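Local coordinates for delta toxin (Clostridium perfringens, PDB 2YGT), which is a beta-pore-forming haemolytic toxin that probably assembles on target cell membranes into a transmembrane beta-barrel, at residues Val192-Thr206 with Tyr255-Asn267. Residues are numbered along the deposited sequence; the frame is centred on the assembly and turned at random.
Sequences VYGNQMFMRSRYSGT and YHIAWDTEWQGRN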
loop_
_atom_site.group_PDB
_atom_site.type_symbol
_atom_site.label_atom_id
_atom_site.label_comp_id
_atom_site.label_asym_id
_atom_site.label_seq_id
_atom_site.Cartn_x
_atom_site.Cartn_y
_atom_site.Cartn_z
ATOM N N VAL A 192 17.234 -9.201 31.132
ATOM C CA VAL A 192 16.232 -9.584 32.118
ATOM C C VAL A 192 14.845 -9.751 31.494
ATOM O O VAL A 192 14.224 -10.810 31.608
ATOM C CB VAL A 192 16.150 -8.559 33.269
ATOM C CG1 VAL A 192 15.072 -8.965 34.268
ATOM C CG2 VAL A 192 17.506 -8.419 33.951
ATOM N N TYR A 193 14.367 -8.707 30.823
ATOM C CA TYR A 193 12.986 -8.673 30.346
ATOM C C TYR A 193 12.814 -9.115 28.892
ATOM O O TYR A 193 11.697 -9.126 28.370
ATOM C CB TYR A 193 12.402 -7.275 30.552
ATOM C CG TYR A 193 12.535 -6.784 31.974
ATOM C CD1 TYR A 193 11.763 -7.330 32.992
ATOM C CD2 TYR A 193 13.445 -5.790 32.306
ATOM C CE1 TYR A 193 11.884 -6.892 34.296
ATOM C CE2 TYR A 193 13.574 -5.345 33.607
ATOM C CZ TYR A 193 12.793 -5.899 34.597
ATOM O OH TYR A 193 12.922 -5.455 35.892
ATOM N N GLY A 194 13.916 -9.485 28.246
ATOM C CA GLY A 194 13.879 -9.903 26.857
ATOM C C GLY A 194 13.491 -8.758 25.942
ATOM O O GLY A 194 13.958 -7.634 26.116
ATOM N N ASN A 195 12.638 -9.043 24.962
ATOM C CA ASN A 195 12.133 -8.022 24.050
ATOM C C ASN A 195 10.814 -7.468 24.574
ATOM O O ASN A 195 9.828 -8.196 24.674
ATOM C CB ASN A 195 11.950 -8.606 22.645
ATOM C CG ASN A 195 11.412 -7.587 21.649
ATOM O OD1 ASN A 195 10.501 -6.819 21.957
ATOM N ND2 ASN A 195 11.971 -7.586 20.443
ATOM N N GLN A 196 10.796 -6.175 24.895
ATOM C CA GLN A 196 9.661 -5.573 25.590
ATOM C C GLN A 196 8.777 -4.703 24.696
ATOM O O GLN A 196 8.013 -3.873 25.194
ATOM C CB GLN A 196 10.154 -4.727 26.769
ATOM C CG GLN A 196 11.248 -5.366 27.604
ATOM C CD GLN A 196 11.995 -4.349 28.449
ATOM O OE1 GLN A 196 11.454 -3.801 29.410
ATOM N NE2 GLN A 196 13.247 -4.090 28.088
ATOM N N MET A 197 8.865 -4.896 23.385
ATOM C CA MET A 197 8.172 -4.009 22.455
ATOM C C MET A 197 6.659 -3.917 22.682
ATOM O O MET A 197 6.085 -2.833 22.578
ATOM C CB MET A 197 8.511 -4.343 20.993
ATOM C CG MET A 197 8.034 -5.695 20.505
ATOM S SD MET A 197 8.759 -6.101 18.896
ATOM C CE MET A 197 8.370 -4.625 17.972
ATOM N N PHE A 198 6.015 -5.038 22.999
ATOM C CA PHE A 198 4.568 -5.029 23.230
ATOM C C PHE A 198 4.191 -5.442 24.653
ATOM O O PHE A 198 3.059 -5.846 24.920
ATOM C CB PHE A 198 3.841 -5.904 22.202
ATOM C CG PHE A 198 4.044 -5.461 20.781
ATOM C CD1 PHE A 198 3.793 -4.151 20.408
ATOM C CD2 PHE A 198 4.489 -6.353 19.818
ATOM C CE1 PHE A 198 3.985 -3.736 19.103
ATOM C CE2 PHE A 198 4.678 -5.947 18.509
ATOM C CZ PHE A 198 4.426 -4.633 18.153
ATOM N N MET A 199 5.151 -5.323 25.563
ATOM C CA MET A 199 4.944 -5.657 26.967
ATOM C C MET A 199 4.405 -4.453 27.755
ATOM O O MET A 199 5.064 -3.418 27.856
ATOM C CB MET A 199 6.255 -6.169 27.572
ATOM C CG MET A 199 6.139 -6.726 28.977
ATOM S SD MET A 199 7.764 -7.009 29.720
ATOM C CE MET A 199 8.469 -8.164 28.553
ATOM N N ARG A 200 3.202 -4.591 28.304
ATOM C CA ARG A 200 2.566 -3.491 29.027
ATOM C C ARG A 200 3.273 -3.184 30.345
ATOM O O ARG A 200 3.380 -2.025 30.748
ATOM C CB ARG A 200 1.088 -3.791 29.285
ATOM C CG ARG A 200 0.330 -2.636 29.916
ATOM C CD ARG A 200 -1.161 -2.922 29.987
ATOM N NE ARG A 200 -1.945 -1.690 29.949
ATOM C CZ ARG A 200 -2.432 -1.073 31.021
ATOM N NH1 ARG A 200 -2.222 -1.572 32.233
ATOM N NH2 ARG A 200 -3.135 0.043 30.882
ATOM N N SER A 201 3.748 -4.226 31.017
ATOM C CA SER A 201 4.446 -4.054 32.282
ATOM C C SER A 201 5.340 -5.251 32.563
ATOM O O SER A 201 5.187 -6.311 31.955
ATOM C CB SER A 201 3.456 -3.858 33.430
ATOM O OG SER A 201 2.911 -5.095 33.855
ATOM N N ARG A 202 6.269 -5.076 33.494
ATOM C CA ARG A 202 7.247 -6.108 33.811
ATOM C C ARG A 202 6.821 -6.973 34.993
ATOM O O ARG A 202 7.354 -8.063 35.192
ATOM C CB ARG A 202 8.601 -5.462 34.109
ATOM C CG ARG A 202 9.078 -4.520 33.016
ATOM C CD ARG A 202 10.149 -3.570 33.527
ATOM N NE ARG A 202 10.811 -2.857 32.439
ATOM C CZ ARG A 202 11.818 -2.007 32.609
ATOM N NH1 ARG A 202 12.279 -1.762 33.828
ATOM N NH2 ARG A 202 12.366 -1.402 31.563
ATOM N N TYR A 203 5.857 -6.491 35.773
ATOM C CA TYR A 203 5.495 -7.163 37.016
ATOM C C TYR A 203 3.991 -7.280 37.265
ATOM O O TYR A 203 3.574 -7.696 38.344
ATOM C CB TYR A 203 6.171 -6.463 38.198
ATOM C CG TYR A 203 7.679 -6.492 38.124
ATOM C CD1 TYR A 203 8.383 -7.642 38.456
ATOM C CD2 TYR A 203 8.396 -5.380 37.704
ATOM C CE1 TYR A 203 9.761 -7.684 38.380
ATOM C CE2 TYR A 203 9.778 -5.411 37.625
ATOM C CZ TYR A 203 10.454 -6.565 37.965
ATOM O OH TYR A 203 11.827 -6.605 37.889
ATOM N N SER A 204 3.179 -6.924 36.275
ATOM C CA SER A 204 1.728 -6.926 36.460
ATOM C C SER A 204 0.985 -7.647 35.336
ATOM O O SER A 204 1.577 -8.031 34.328
ATOM C CB SER A 204 1.204 -5.490 36.583
ATOM O OG SER A 204 1.933 -4.756 37.553
ATOM N N GLY A 205 -0.320 -7.821 35.525
ATOM C CA GLY A 205 -1.182 -8.375 34.498
ATOM C C GLY A 205 -1.163 -9.887 34.392
ATOM O O GLY A 205 -0.361 -10.563 35.040
ATOM N N THR A 206 -2.062 -10.416 33.568
ATOM C CA THR A 206 -2.099 -11.843 33.275
ATOM C C THR A 206 -1.510 -12.112 31.890
ATOM O O THR A 206 -1.108 -11.184 31.183
ATOM C CB THR A 206 -3.537 -12.395 33.340
ATOM O OG1 THR A 206 -4.305 -11.869 32.250
ATOM C CG2 THR A 206 -4.198 -12.012 34.660
ATOM N N TYR A 255 4.444 -12.742 19.249
ATOM C CA TYR A 255 5.129 -12.117 20.371
ATOM C C TYR A 255 4.722 -12.812 21.667
ATOM O O TYR A 255 3.579 -12.704 22.109
ATOM C CB TYR A 255 4.805 -10.621 20.432
ATOM C CG TYR A 255 5.449 -9.899 21.598
ATOM C CD1 TYR A 255 6.796 -9.556 21.570
ATOM C CD2 TYR A 255 4.710 -9.563 22.726
ATOM C CE1 TYR A 255 7.388 -8.902 22.637
ATOM C CE2 TYR A 255 5.289 -8.907 23.793
ATOM C CZ TYR A 255 6.627 -8.578 23.745
ATOM O OH TYR A 255 7.204 -7.925 24.805
ATOM N N HIS A 256 5.662 -13.544 22.256
ATOM C CA HIS A 256 5.410 -14.292 23.483
ATOM C C HIS A 256 5.864 -13.517 24.711
ATOM O O HIS A 256 6.954 -12.947 24.724
ATOM C CB HIS A 256 6.163 -15.625 23.458
ATOM C CG HIS A 256 5.629 -16.612 22.466
ATOM N ND1 HIS A 256 5.210 -17.874 22.825
ATOM C CD2 HIS A 256 5.449 -16.523 21.127
ATOM C CE1 HIS A 256 4.794 -18.521 21.751
ATOM N NE2 HIS A 256 4.927 -17.722 20.706
ATOM N N ILE A 257 5.025 -13.498 25.742
ATOM C CA ILE A 257 5.479 -13.108 27.072
ATOM C C ILE A 257 5.405 -14.311 28.008
ATOM O O ILE A 257 4.409 -15.035 28.030
ATOM C CB ILE A 257 4.680 -11.919 27.658
ATOM C CG1 ILE A 257 3.183 -12.236 27.699
ATOM C CG2 ILE A 257 4.952 -10.654 26.861
ATOM C CD1 ILE A 257 2.362 -11.189 28.422
ATOM N N ALA A 258 6.477 -14.533 28.760
ATOM C CA ALA A 258 6.551 -15.660 29.679
ATOM C C ALA A 258 7.027 -15.186 31.043
ATOM O O ALA A 258 7.999 -14.439 31.146
ATOM C CB ALA A 258 7.483 -16.731 29.133
ATOM N N TRP A 259 6.335 -15.624 32.088
ATOM C CA TRP A 259 6.644 -15.188 33.442
ATOM C C TRP A 259 7.620 -16.126 34.145
ATOM O O TRP A 259 7.350 -17.314 34.304
ATOM C CB TRP A 259 5.363 -15.063 34.269
ATOM C CG TRP A 259 5.611 -14.623 35.679
ATOM C CD1 TRP A 259 5.846 -15.424 36.757
ATOM C CD2 TRP A 259 5.652 -13.274 36.167
ATOM N NE1 TRP A 259 6.029 -14.660 37.883
ATOM C CE2 TRP A 259 5.915 -13.337 37.548
ATOM C CE3 TRP A 259 5.487 -12.020 35.565
ATOM C CZ2 TRP A 259 6.020 -12.196 38.343
ATOM C CZ3 TRP A 259 5.593 -10.885 36.358
ATOM C CH2 TRP A 259 5.857 -10.982 37.732
ATOM N N ASP A 260 8.757 -15.580 34.558
ATOM C CA ASP A 260 9.691 -16.295 35.416
ATOM C C ASP A 260 9.488 -15.770 36.830
ATOM O O ASP A 260 8.744 -16.353 37.616
ATOM C CB ASP A 260 11.131 -16.068 34.954
ATOM C CG ASP A 260 12.111 -17.025 35.605
ATOM O OD1 ASP A 260 11.665 -17.902 36.374
ATOM O OD2 ASP A 260 13.327 -16.899 35.345
ATOM N N THR A 261 10.156 -14.666 37.147
ATOM C CA THR A 261 9.824 -13.879 38.331
ATOM C C THR A 261 9.537 -12.456 37.859
ATOM O O THR A 261 9.521 -11.500 38.636
ATOM C CB THR A 261 10.952 -13.901 39.378
ATOM O OG1 THR A 261 12.176 -13.467 38.774
ATOM C CG2 THR A 261 11.132 -15.309 39.919
ATOM N N GLU A 262 9.316 -12.346 36.556
ATOM C CA GLU A 262 8.946 -11.105 35.897
ATOM C C GLU A 262 8.554 -11.501 34.485
ATOM O O GLU A 262 8.812 -12.629 34.064
ATOM C CB GLU A 262 10.122 -10.129 35.851
ATOM C CG GLU A 262 11.268 -10.588 34.961
ATOM C CD GLU A 262 12.144 -11.626 35.634
ATOM O OE1 GLU A 262 12.777 -11.293 36.659
ATOM O OE2 GLU A 262 12.204 -12.771 35.137
ATOM N N TRP A 263 7.927 -10.591 33.750
ATOM C CA TRP A 263 7.602 -10.880 32.361
ATOM C C TRP A 263 8.847 -10.764 31.490
ATOM O O TRP A 263 9.604 -9.801 31.596
ATOM C CB TRP A 263 6.492 -9.960 31.845
ATOM C CG TRP A 263 5.133 -10.308 32.372
ATOM C CD1 TRP A 263 4.359 -9.555 33.206
ATOM C CD2 TRP A 263 4.390 -11.506 32.110
ATOM N NE1 TRP A 263 3.177 -10.205 33.474
ATOM C CE2 TRP A 263 3.173 -11.406 32.813
ATOM C CE3 TRP A 263 4.634 -12.651 31.345
ATOM C CZ2 TRP A 263 2.204 -12.408 32.777
ATOM C CZ3 TRP A 263 3.672 -13.642 31.310
ATOM C CH2 TRP A 263 2.474 -13.515 32.021
ATOM N N GLN A 264 9.060 -11.769 30.650
ATOM C CA GLN A 264 10.111 -11.729 29.646
ATOM C C GLN A 264 9.462 -11.858 28.272
ATOM O O GLN A 264 8.591 -12.704 28.070
ATOM C CB GLN A 264 11.116 -12.855 29.877
ATOM C CG GLN A 264 12.260 -12.873 28.879
ATOM C CD GLN A 264 13.108 -14.125 28.985
ATOM O OE1 GLN A 264 13.149 -14.778 30.027
ATOM N NE2 GLN A 264 13.793 -14.466 27.900
ATOM N N GLY A 265 9.879 -11.012 27.334
ATOM C CA GLY A 265 9.264 -10.978 26.021
ATOM C C GLY A 265 10.136 -11.548 24.921
ATOM O O GLY A 265 11.360 -11.428 24.964
ATOM N N ARG A 266 9.505 -12.177 23.935
ATOM C CA ARG A 266 10.228 -12.684 22.775
ATOM C C ARG A 266 9.342 -12.795 21.538
ATOM O O ARG A 266 8.210 -13.269 21.611
ATOM C CB ARG A 266 10.873 -14.035 23.077
ATOM C CG ARG A 266 11.576 -14.631 21.877
ATOM C CD ARG A 266 12.641 -15.619 22.291
ATOM N NE ARG A 266 13.658 -15.757 21.256
ATOM C CZ ARG A 266 14.821 -16.371 21.436
ATOM N NH1 ARG A 266 15.113 -16.906 22.615
ATOM N NH2 ARG A 266 15.692 -16.447 20.440
ATOM N N ASN A 267 9.872 -12.356 20.402
ATOM C CA ASN A 267 9.141 -12.400 19.143
ATOM C C ASN A 267 9.616 -13.532 18.236
ATOM O O ASN A 267 10.806 -13.645 17.944
ATOM C CB ASN A 267 9.267 -11.061 18.417
ATOM C CG ASN A 267 8.427 -11.001 17.164
ATOM O OD1 ASN A 267 7.199 -11.030 17.226
ATOM N ND2 ASN A 267 9.085 -10.908 16.013
HETATM O O HOH W 1 13.133 -9.014 38.198
#
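The indole of W263 packs against M199, S204 and T206 of the loop 192-206. With chi1 at -74°, CG lies beside the backbone N and anti to the carbonyl carbon, a setting that turns the ring toward the loop. W263 CB packs 3.9 Å from M199 SD; CD1 passes S201 O; W263 NE1 gives its proton to S204 O at 2.8 Å, a bond bent to 134° at the hydrogen, with the donor above the carbonyl plane; CZ2, on the six-membered ring, touches T206 C. W259 lies against one indole face and I257 CD1 against the other, so tryptophan offers both a broad apolar slab and the one N-H that catches a loop carbonyl. Its main-chain N binds R202 O in a nearly straight bond.

At the other end Y255 reaches to the type I turn Q196-M199. Y255 OH donates to N195 O at 2.6 Å, in the carbonyl plane and on a lone pair, while F198 CB sits over one ring face and the F198 ring presents its edge to the Y255 ring, planes 85° apart. N195 itself forms an Asx turn, OD1 accepting from M197 N. Between these aromatics a single bridge joins G194 and G265: G265 N bonds Y193 O and N195 N bonds G265 O. Glycine suits both positions: G194 has a positive phi, and at the bridge the two backbones lie close, with G194 CA and G265 CA 4.8 Å apart. Near the hairpin turn, a water links Y203 OH to E262 OE1.

The loop, which follows strand 170-177, thus lies across the hairpin of strands 241-259 and 263-282, while strand 84-99 pairs with 241-259 and brings W89 and M87 against F198.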